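Local coordinates for protein 4-alpha-glucanotransferase (Streptococcus agalactiae, PDB 6M6T) that is an amylomaltase, or disproportionating enzyme, of the 4-alpha-glucanotransferase family, built on a TIM-barrel fold and holding bound glycan in this structure, at residues V9-T14 / W470-R475; V400-F405 / L451-A456. All coordinates share one frame; numbering follows the deposited sequence.

Contact 1 of 2, residues V9-T14 / W470-R475; sequences VLMHIT and WQWRMR
In the loop that follows the first strand of the TIM barrel, strand 6-10, M11 and T14 meet W472, R473 and M474 of the long connection leading to helix 481-493. M11 carries the apolar half. Its side chain is extended beyond CG, which sends the methyl CE between two residues: it lies 3.4 Å from CZ3 of W472, coming obliquely to the indole, and 3.5 Å from CB of M474. In M474, CG is anti to the backbone N (chi1 161°), and with chi2 this sets SD 3.6 Å from CE of M11; the bend at chi3 leaves its own CE 3.8 Å from that methyl. Helix 448-451 adds to this patch, its M448 touching both M11 and W472. At T14 the carbonyl O touches the aliphatic CG of R473 at 3.5 Å and sits at the guanidinium edge, near its plane, with NE 3.9 Å away. NE of R473 hydrogen-bonds to the carbonyl of L16, and the bond from NH2 to the carbonyl of G18 is weak. Between the segments this is apolar packing and van der Waals touch, while the buried arginine finds its polar partners in the backbone following T14.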
ATOM      1  N   VAL A   9       4.260  12.417  -6.514  1.00 32.54           N
ATOM      2  CA  VAL A   9       3.022  12.698  -5.802  1.00 35.63           C
ATOM      3  C   VAL A   9       2.555  11.411  -5.137  1.00 35.41           C
ATOM      4  O   VAL A   9       2.702  10.322  -5.703  1.00 38.45           O
ATOM      5  CB  VAL A   9       1.969  13.303  -6.767  1.00 40.51           C
ATOM      6  CG1 VAL A   9       0.560  13.259  -6.211  1.00 33.84           C
ATOM      7  CG2 VAL A   9       2.342  14.747  -7.091  1.00 43.10           C
ATOM      8  N   LEU A  10       2.035  11.536  -3.911  1.00 36.60           N
ATOM      9  CA  LEU A  10       1.571  10.397  -3.114  1.00 44.04           C
ATOM     10  C   LEU A  10       0.041  10.372  -3.118  1.00 43.57           C
ATOM     11  O   LEU A  10      -0.623  11.112  -2.377  1.00 42.75           O
ATOM     12  CB  LEU A  10       2.122  10.452  -1.691  1.00 37.87           C
ATOM     13  CG  LEU A  10       1.613   9.327  -0.793  1.00 41.36           C
ATOM     14  CD1 LEU A  10       2.379   8.028  -1.043  1.00 44.45           C
ATOM     15  CD2 LEU A  10       1.712   9.718   0.652  1.00 41.32           C
ATOM     16  N   MET A  11      -0.514   9.491  -3.944  1.00 44.43           N
ATOM     17  CA  MET A  11      -1.961   9.352  -4.058  1.00 41.21           C
ATOM     18  C   MET A  11      -2.328   7.917  -4.399  1.00 38.56           C
ATOM     19  O   MET A  11      -1.951   7.403  -5.459  1.00 36.91           O
ATOM     20  CB  MET A  11      -2.536  10.267  -5.121  1.00 43.23           C
ATOM     21  CG  MET A  11      -3.824  10.847  -4.676  1.00 43.97           C
ATOM     22  SD  MET A  11      -4.811  11.363  -6.057  1.00 64.59           S
ATOM     23  CE  MET A  11      -6.144  11.959  -5.065  1.00 48.21           C
ATOM     24  N   HIS A  12      -3.114   7.294  -3.544  1.00 34.54           N
ATOM     25  CA  HIS A  12      -3.516   5.937  -3.829  1.00 41.68           C
ATOM     26  C   HIS A  12      -4.606   5.921  -4.892  1.00 44.69           C
ATOM     27  O   HIS A  12      -5.427   6.841  -4.989  1.00 43.37           O
ATOM     28  CB  HIS A  12      -4.009   5.247  -2.560  1.00 41.65           C
ATOM     29  CG  HIS A  12      -4.069   3.763  -2.683  1.00 38.86           C
ATOM     30  ND1 HIS A  12      -4.756   2.971  -1.794  1.00 40.99           N
ATOM     31  CD2 HIS A  12      -3.528   2.924  -3.600  1.00 41.46           C
ATOM     32  CE1 HIS A  12      -4.628   1.703  -2.150  1.00 41.74           C
ATOM     33  NE2 HIS A  12      -3.891   1.648  -3.246  1.00 36.74           N
ATOM     34  N   ILE A  13      -4.604   4.847  -5.685  1.00 40.91           N
ATOM     35  CA  ILE A  13      -5.659   4.577  -6.649  1.00 39.69           C
ATOM     36  C   ILE A  13      -7.044   4.770  -6.044  1.00 41.33           C
ATOM     37  O   ILE A  13      -7.994   5.097  -6.754  1.00 38.71           O
ATOM     38  CB  ILE A  13      -5.478   3.152  -7.191  1.00 40.39           C
ATOM     39  CG1 ILE A  13      -3.995   2.890  -7.477  1.00 35.62           C
ATOM     40  CG2 ILE A  13      -6.377   2.924  -8.403  1.00 39.05           C
ATOM     41  CD1 ILE A  13      -3.537   3.369  -8.792  1.00 38.98           C
ATOM     42  N   THR A  14      -7.196   4.577  -4.733  1.00 46.41           N
ATOM     43  CA  THR A  14      -8.542   4.706  -4.185  1.00 48.53           C
ATOM     44  C   THR A  14      -8.992   6.163  -4.180  1.00 43.32           C
ATOM     45  O   THR A  14     -10.182   6.437  -4.338  1.00 44.39           O
ATOM     46  CB  THR A  14      -8.636   4.076  -2.777  1.00 44.26           C
ATOM     47  OG1 THR A  14      -8.159   4.972  -1.763  1.00 37.51           O
ATOM     48  CG2 THR A  14      -7.848   2.803  -2.720  1.00 35.12           C
ATOM     49  N   TRP A 470      -8.673   5.318   5.266  1.00 49.38           N
ATOM     50  CA  TRP A 470      -8.560   4.955   3.852  1.00 47.37           C
ATOM     51  C   TRP A 470      -9.766   5.431   3.046  1.00 56.16           C
ATOM     52  O   TRP A 470     -10.125   4.839   2.023  1.00 51.54           O
ATOM     53  CB  TRP A 470      -8.348   3.447   3.663  1.00 47.49           C
ATOM     54  CG  TRP A 470      -7.508   2.819   4.757  1.00 57.73           C
ATOM     55  CD1 TRP A 470      -7.965   2.094   5.824  1.00 58.97           C
ATOM     56  CD2 TRP A 470      -6.077   2.863   4.895  1.00 54.56           C
ATOM     57  NE1 TRP A 470      -6.918   1.692   6.613  1.00 54.89           N
ATOM     58  CE2 TRP A 470      -5.748   2.147   6.067  1.00 58.17           C
ATOM     59  CE3 TRP A 470      -5.046   3.438   4.148  1.00 49.98           C
ATOM     60  CZ2 TRP A 470      -4.425   1.990   6.509  1.00 61.09           C
ATOM     61  CZ3 TRP A 470      -3.731   3.280   4.587  1.00 51.63           C
ATOM     62  CH2 TRP A 470      -3.435   2.565   5.755  1.00 57.67           C
ATOM     63  N   GLN A 471     -10.383   6.521   3.487  1.00 54.07           N
ATOM     64  CA  GLN A 471     -11.623   6.975   2.900  1.00 51.85           C
ATOM     65  C   GLN A 471     -11.489   8.238   2.073  1.00 57.58           C
ATOM     66  O   GLN A 471     -12.477   8.657   1.459  1.00 56.03           O
ATOM     67  CB  GLN A 471     -12.662   7.223   3.994  1.00 49.81           C
ATOM     68  CG  GLN A 471     -13.428   6.006   4.363  1.00 56.39           C
ATOM     69  CD  GLN A 471     -14.024   6.157   5.718  1.00 61.17           C
ATOM     70  OE1 GLN A 471     -14.066   7.271   6.256  1.00 60.59           O
ATOM     71  NE2 GLN A 471     -14.469   5.045   6.304  1.00 51.98           N
ATOM     72  N   TRP A 472     -10.324   8.872   2.045  1.00 61.55           N
ATOM     73  CA  TRP A 472     -10.227  10.135   1.323  1.00 57.83           C
ATOM     74  C   TRP A 472     -10.295   9.911  -0.184  1.00 49.12           C
ATOM     75  O   TRP A 472      -9.593   9.060  -0.739  1.00 53.36           O
ATOM     76  CB  TRP A 472      -8.942  10.866   1.673  1.00 50.46           C
ATOM     77  CG  TRP A 472      -8.907  12.224   1.079  1.00 47.80           C
ATOM     78  CD1 TRP A 472      -9.652  13.305   1.457  1.00 51.63           C
ATOM     79  CD2 TRP A 472      -8.093  12.657  -0.012  1.00 45.62           C
ATOM     80  NE1 TRP A 472      -9.339  14.391   0.676  1.00 51.56           N
ATOM     81  CE2 TRP A 472      -8.388  14.019  -0.237  1.00 46.53           C
ATOM     82  CE3 TRP A 472      -7.144  12.026  -0.824  1.00 39.71           C
ATOM     83  CZ2 TRP A 472      -7.771  14.756  -1.237  1.00 41.98           C
ATOM     84  CZ3 TRP A 472      -6.541  12.759  -1.819  1.00 41.84           C
ATOM     85  CH2 TRP A 472      -6.851  14.113  -2.013  1.00 40.52           C
ATOM     86  N   ARG A 473     -11.150  10.676  -0.842  1.00 50.57           N
ATOM     87  CA  ARG A 473     -11.110  10.821  -2.285  1.00 50.89           C
ATOM     88  C   ARG A 473     -11.000  12.306  -2.610  1.00 45.70           C
ATOM     89  O   ARG A 473     -11.307  13.170  -1.785  1.00 49.96           O
ATOM     90  CB  ARG A 473     -12.344  10.176  -2.944  1.00 55.55           C
ATOM     91  CG  ARG A 473     -12.363   8.653  -2.823  1.00 48.19           C
ATOM     92  CD  ARG A 473     -13.612   8.039  -3.409  1.00 47.18           C
ATOM     93  NE  ARG A 473     -13.619   8.109  -4.866  1.00 53.00           N
ATOM     94  CZ  ARG A 473     -14.714   8.266  -5.612  1.00 53.89           C
ATOM     95  NH1 ARG A 473     -15.913   8.354  -5.043  1.00 56.73           N
ATOM     96  NH2 ARG A 473     -14.610   8.329  -6.930  1.00 47.63           N
ATOM     97  N   MET A 474     -10.541  12.602  -3.814  1.00 48.44           N
ATOM     98  CA  MET A 474     -10.274  13.975  -4.226  1.00 51.67           C
ATOM     99  C   MET A 474     -11.251  14.417  -5.312  1.00 60.70           C
ATOM    100  O   MET A 474     -11.399  13.745  -6.342  1.00 60.52           O
ATOM    101  CB  MET A 474      -8.844  14.105  -4.726  1.00 54.69           C
ATOM    102  CG  MET A 474      -8.593  15.318  -5.582  1.00 62.94           C
ATOM    103  SD  MET A 474      -7.320  14.871  -6.779  1.00 68.22           S
ATOM    104  CE  MET A 474      -8.266  13.692  -7.731  1.00 52.80           C
ATOM    105  N   ARG A 475     -11.900  15.557  -5.089  1.00 60.52           N
ATOM    106  CA  ARG A 475     -12.770  16.133  -6.103  1.00 54.63           C
ATOM    107  C   ARG A 475     -11.941  16.675  -7.262  1.00 58.84           C
ATOM    108  O   ARG A 475     -10.933  17.361  -7.047  1.00 58.96           O
ATOM    109  CB  ARG A 475     -13.612  17.241  -5.486  1.00 60.09           C
ATOM    110  CG  ARG A 475     -14.048  16.937  -4.070  1.00 62.47           C
ATOM    111  CD  ARG A 475     -15.250  17.770  -3.659  1.00 72.19           C
ATOM    112  NE  ARG A 475     -14.932  19.188  -3.481  1.00 73.72           N
ATOM    113  CZ  ARG A 475     -14.483  19.708  -2.342  1.00 77.38           C
ATOM    114  NH1 ARG A 475     -14.286  18.923  -1.287  1.00 73.57           N
ATOM    115  NH2 ARG A 475     -14.222  21.009  -2.259  1.00 72.95           N
TER

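Contact 2 of 2, residues V400-F405 / L451-A456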
ATOM      1  N   VAL A 400      -2.338  15.341   7.752  1.00 48.47           N
ATOM      2  CA  VAL A 400      -2.099  16.279   6.670  1.00 51.92           C
ATOM      3  C   VAL A 400      -1.443  17.514   7.268  1.00 58.33           C
ATOM      4  O   VAL A 400      -1.648  17.830   8.448  1.00 58.28           O
ATOM      5  CB  VAL A 400      -3.398  16.639   5.930  1.00 54.12           C
ATOM      6  CG1 VAL A 400      -4.128  15.377   5.490  1.00 53.41           C
ATOM      7  CG2 VAL A 400      -4.266  17.524   6.807  1.00 53.23           C
ATOM      8  N   ILE A 401      -0.635  18.213   6.455  1.00 58.42           N
ATOM      9  CA  ILE A 401       0.146  19.355   6.946  1.00 58.18           C
ATOM     10  C   ILE A 401      -0.751  20.359   7.655  1.00 61.62           C
ATOM     11  O   ILE A 401      -0.403  20.890   8.722  1.00 61.54           O
ATOM     12  CB  ILE A 401       0.918  20.031   5.792  1.00 54.87           C
ATOM     13  CG1 ILE A 401       2.014  19.118   5.253  1.00 50.14           C
ATOM     14  CG2 ILE A 401       1.510  21.372   6.241  1.00 50.95           C
ATOM     15  CD1 ILE A 401       2.512  19.556   3.915  1.00 47.47           C
ATOM     16  N   ASN A 402      -1.917  20.646   7.068  1.00 56.84           N
ATOM     17  CA  ASN A 402      -2.848  21.547   7.728  1.00 54.40           C
ATOM     18  C   ASN A 402      -3.227  21.033   9.095  1.00 57.56           C
ATOM     19  O   ASN A 402      -3.427  21.832  10.019  1.00 57.19           O
ATOM     20  CB  ASN A 402      -4.090  21.733   6.882  1.00 58.68           C
ATOM     21  CG  ASN A 402      -3.940  22.865   5.924  1.00 68.43           C
ATOM     22  OD1 ASN A 402      -3.204  23.815   6.191  1.00 72.80           O
ATOM     23  ND2 ASN A 402      -4.627  22.781   4.790  1.00 71.74           N
ATOM     24  N   GLY A 403      -3.317  19.710   9.243  1.00 57.86           N
ATOM     25  CA  GLY A 403      -3.618  19.137  10.545  1.00 59.71           C
ATOM     26  C   GLY A 403      -2.428  19.163  11.490  1.00 58.39           C
ATOM     27  O   GLY A 403      -2.562  19.523  12.661  1.00 59.81           O
ATOM     28  N   TRP A 404      -1.249  18.768  10.995  1.00 61.93           N
ATOM     29  CA  TRP A 404      -0.041  18.797  11.821  1.00 60.12           C
ATOM     30  C   TRP A 404       0.200  20.186  12.403  1.00 62.38           C
ATOM     31  O   TRP A 404       0.575  20.319  13.574  1.00 65.88           O
ATOM     32  CB  TRP A 404       1.156  18.329  10.990  1.00 53.00           C
ATOM     33  CG  TRP A 404       2.484  18.834  11.439  1.00 58.22           C
ATOM     34  CD1 TRP A 404       3.349  18.217  12.295  1.00 56.54           C
ATOM     35  CD2 TRP A 404       3.131  20.045  11.017  1.00 61.07           C
ATOM     36  NE1 TRP A 404       4.486  18.972  12.442  1.00 53.59           N
ATOM     37  CE2 TRP A 404       4.377  20.100  11.669  1.00 54.97           C
ATOM     38  CE3 TRP A 404       2.773  21.091  10.154  1.00 61.15           C
ATOM     39  CZ2 TRP A 404       5.266  21.164  11.497  1.00 50.85           C
ATOM     40  CZ3 TRP A 404       3.662  22.149   9.982  1.00 58.30           C
ATOM     41  CH2 TRP A 404       4.893  22.175  10.655  1.00 51.94           C
ATOM     42  N   PHE A 405      -0.069  21.235  11.616  1.00 60.30           N
ATOM     43  CA  PHE A 405       0.160  22.600  12.072  1.00 59.37           C
ATOM     44  C   PHE A 405      -0.784  23.046  13.189  1.00 62.62           C
ATOM     45  O   PHE A 405      -0.460  24.003  13.898  1.00 66.00           O
ATOM     46  CB  PHE A 405       0.061  23.585  10.908  1.00 60.91           C
ATOM     47  CG  PHE A 405       0.688  24.915  11.214  1.00 64.21           C
ATOM     48  CD1 PHE A 405       2.045  25.001  11.486  1.00 62.13           C
ATOM     49  CD2 PHE A 405      -0.080  26.070  11.283  1.00 62.68           C
ATOM     50  CE1 PHE A 405       2.631  26.214  11.801  1.00 63.17           C
ATOM     51  CE2 PHE A 405       0.498  27.289  11.596  1.00 54.92           C
ATOM     52  CZ  PHE A 405       1.854  27.361  11.853  1.00 64.54           C
ATOM     53  N   LEU A 451      -1.232  19.387  -1.389  1.00 46.93           N
ATOM     54  CA  LEU A 451      -1.239  20.166  -2.620  1.00 50.99           C
ATOM     55  C   LEU A 451      -2.559  20.916  -2.810  1.00 47.70           C
ATOM     56  O   LEU A 451      -2.566  22.057  -3.282  1.00 45.24           O
ATOM     57  CB  LEU A 451      -0.959  19.253  -3.803  1.00 46.59           C
ATOM     58  CG  LEU A 451      -0.880  20.022  -5.097  1.00 43.88           C
ATOM     59  CD1 LEU A 451       0.569  20.338  -5.399  1.00 46.91           C
ATOM     60  CD2 LEU A 451      -1.512  19.195  -6.187  1.00 48.86           C
ATOM     61  N   LEU A 452      -3.682  20.306  -2.434  1.00 50.69           N
ATOM     62  CA  LEU A 452      -4.978  20.981  -2.488  1.00 53.33           C
ATOM     63  C   LEU A 452      -5.357  21.663  -1.181  1.00 56.43           C
ATOM     64  O   LEU A 452      -6.500  22.120  -1.053  1.00 54.17           O
ATOM     65  CB  LEU A 452      -6.089  20.001  -2.864  1.00 48.35           C
ATOM     66  CG  LEU A 452      -5.715  18.989  -3.940  1.00 54.91           C
ATOM     67  CD1 LEU A 452      -6.701  17.821  -3.909  1.00 53.11           C
ATOM     68  CD2 LEU A 452      -5.649  19.639  -5.319  1.00 50.89           C
ATOM     69  N   ASP A 453      -4.446  21.708  -0.206  1.00 56.45           N
ATOM     70  CA  ASP A 453      -4.680  22.381   1.072  1.00 58.87           C
ATOM     71  C   ASP A 453      -5.919  21.820   1.777  1.00 62.44           C
ATOM     72  O   ASP A 453      -6.852  22.549   2.114  1.00 74.45           O
ATOM     73  CB  ASP A 453      -4.801  23.901   0.865  1.00 60.93           C
ATOM     74  CG  ASP A 453      -4.506  24.711   2.139  1.00 71.75           C
ATOM     75  OD1 ASP A 453      -3.429  24.523   2.752  1.00 68.96           O
ATOM     76  OD2 ASP A 453      -5.350  25.553   2.529  1.00 75.51           O
ATOM     77  N   LYS A 454      -5.918  20.450   2.017  1.00 54.93           N
ATOM     78  CA  LYS A 454      -7.152  19.945   2.624  1.00 60.28           C
ATOM     79  C   LYS A 454      -7.038  19.882   4.152  1.00 62.69           C
ATOM     80  O   LYS A 454      -5.933  19.767   4.695  1.00 63.47           O
ATOM     81  CB  LYS A 454      -7.491  18.558   2.066  1.00 58.41           C
ATOM     82  CG  LYS A 454      -8.140  18.592   0.682  1.00 56.83           C
ATOM     83  CD  LYS A 454      -9.407  19.437   0.699  1.00 59.25           C
ATOM     84  CE  LYS A 454     -10.274  19.185  -0.535  1.00 60.46           C
ATOM     85  NZ  LYS A 454     -10.868  17.808  -0.554  1.00 67.21           N
ATOM     86  N   PRO A 455      -8.175  19.972   4.899  1.00 60.54           N
ATOM     87  CA  PRO A 455      -8.097  20.088   6.370  1.00 56.88           C
ATOM     88  C   PRO A 455      -7.840  18.766   7.083  1.00 60.00           C
ATOM     89  O   PRO A 455      -7.606  17.752   6.423  1.00 61.14           O
ATOM     90  CB  PRO A 455      -9.472  20.661   6.749  1.00 54.07           C
ATOM     91  CG  PRO A 455     -10.129  21.051   5.436  1.00 57.00           C
ATOM     92  CD  PRO A 455      -9.561  20.115   4.429  1.00 63.09           C
ATOM     93  N   ALA A 456      -7.883  18.751   8.421  1.00 53.66           N
ATOM     94  CA  ALA A 456      -7.463  17.559   9.157  1.00 53.03           C
ATOM     95  C   ALA A 456      -8.322  16.343   8.846  1.00 60.60           C
ATOM     96  O   ALA A 456      -7.845  15.211   9.006  1.00 55.45           O
ATOM     97  CB  ALA A 456      -7.477  17.819  10.661  1.00 46.20           C
TER
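N402, in the short helix 401-404, reaches across to the turn that ends helix 448-451, and its side chain carries most of the contact. CB lies 3.5 Å from the carbonyl O of K454 and faces the backbone around P455. With chi1 at -89°, the amide beyond it is directed at D453 and K454. CG comes to 3.6 Å from OD1 of D453, and OD1 of N402 is 3.5 Å from that same carboxylate oxygen, an approach of two oxygens. ND2 then serves two acceptors. It gives a weak hydrogen bond to OD1 of D453 at 2.9 Å, the amide and carboxylate planes standing 76° apart, and a second bond to O of K454 at 3.3 Å. In that second bond the acceptor lies close to the plane of the N402 amide, yet the donor stands well above the carbonyl plane of K454, with a C=O...N angle of 106°, away from the lone pairs.

The acceptors are set by the helix end. D453, with positive phi, is the C-prime residue of a Schellman motif, in which K454 N bonds to Q449 O and D453 N to D450 O. OD1 of D453 is also hydrogen-bonded by OG1 of T429, from helix 428-438, whereas the ammonium of K454 turns away to a salt bridge with E98. Beside the polar pair, V400 at the N-cap position lays CG2 against the backbone, 3.4 Å from O of P455. One residue after N402, G403 brings its CA to 4.1 Å from CB of A456, letting the two backbones come close, their CA atoms 4.4 Å apart.

One amide nitrogen thus joins a carboxylate and a main-chain carbonyl of the same turn, which would restrict rotation of the N402 amide; the shared OD1 of D453 ties in helix 428-438 as well.

Overall arrangement
Contact 1 is fully buried, about 12 Å from the chain's centre, whereas contact 2 is only partly buried and lies about 21 Å out. Both segments of contact 2 fall in the stretch of chain whose ends contact 1 brings together, and 451-456 and 470-475 share the connection between helices 448-451 and 481-493. The sites touch, among other places, at L452, whose CD1 packs 3.6 Å from CG of M474. R475 and K454 also join them, two like charges salt-bridged to the one carboxylate of E98. The inner contact is methionine and tryptophan packing with an arginine bonded to backbone outside it; the outer relies on hydrogen bonds from a side-chain amide, one weak, and close main-chain approach at helix ends.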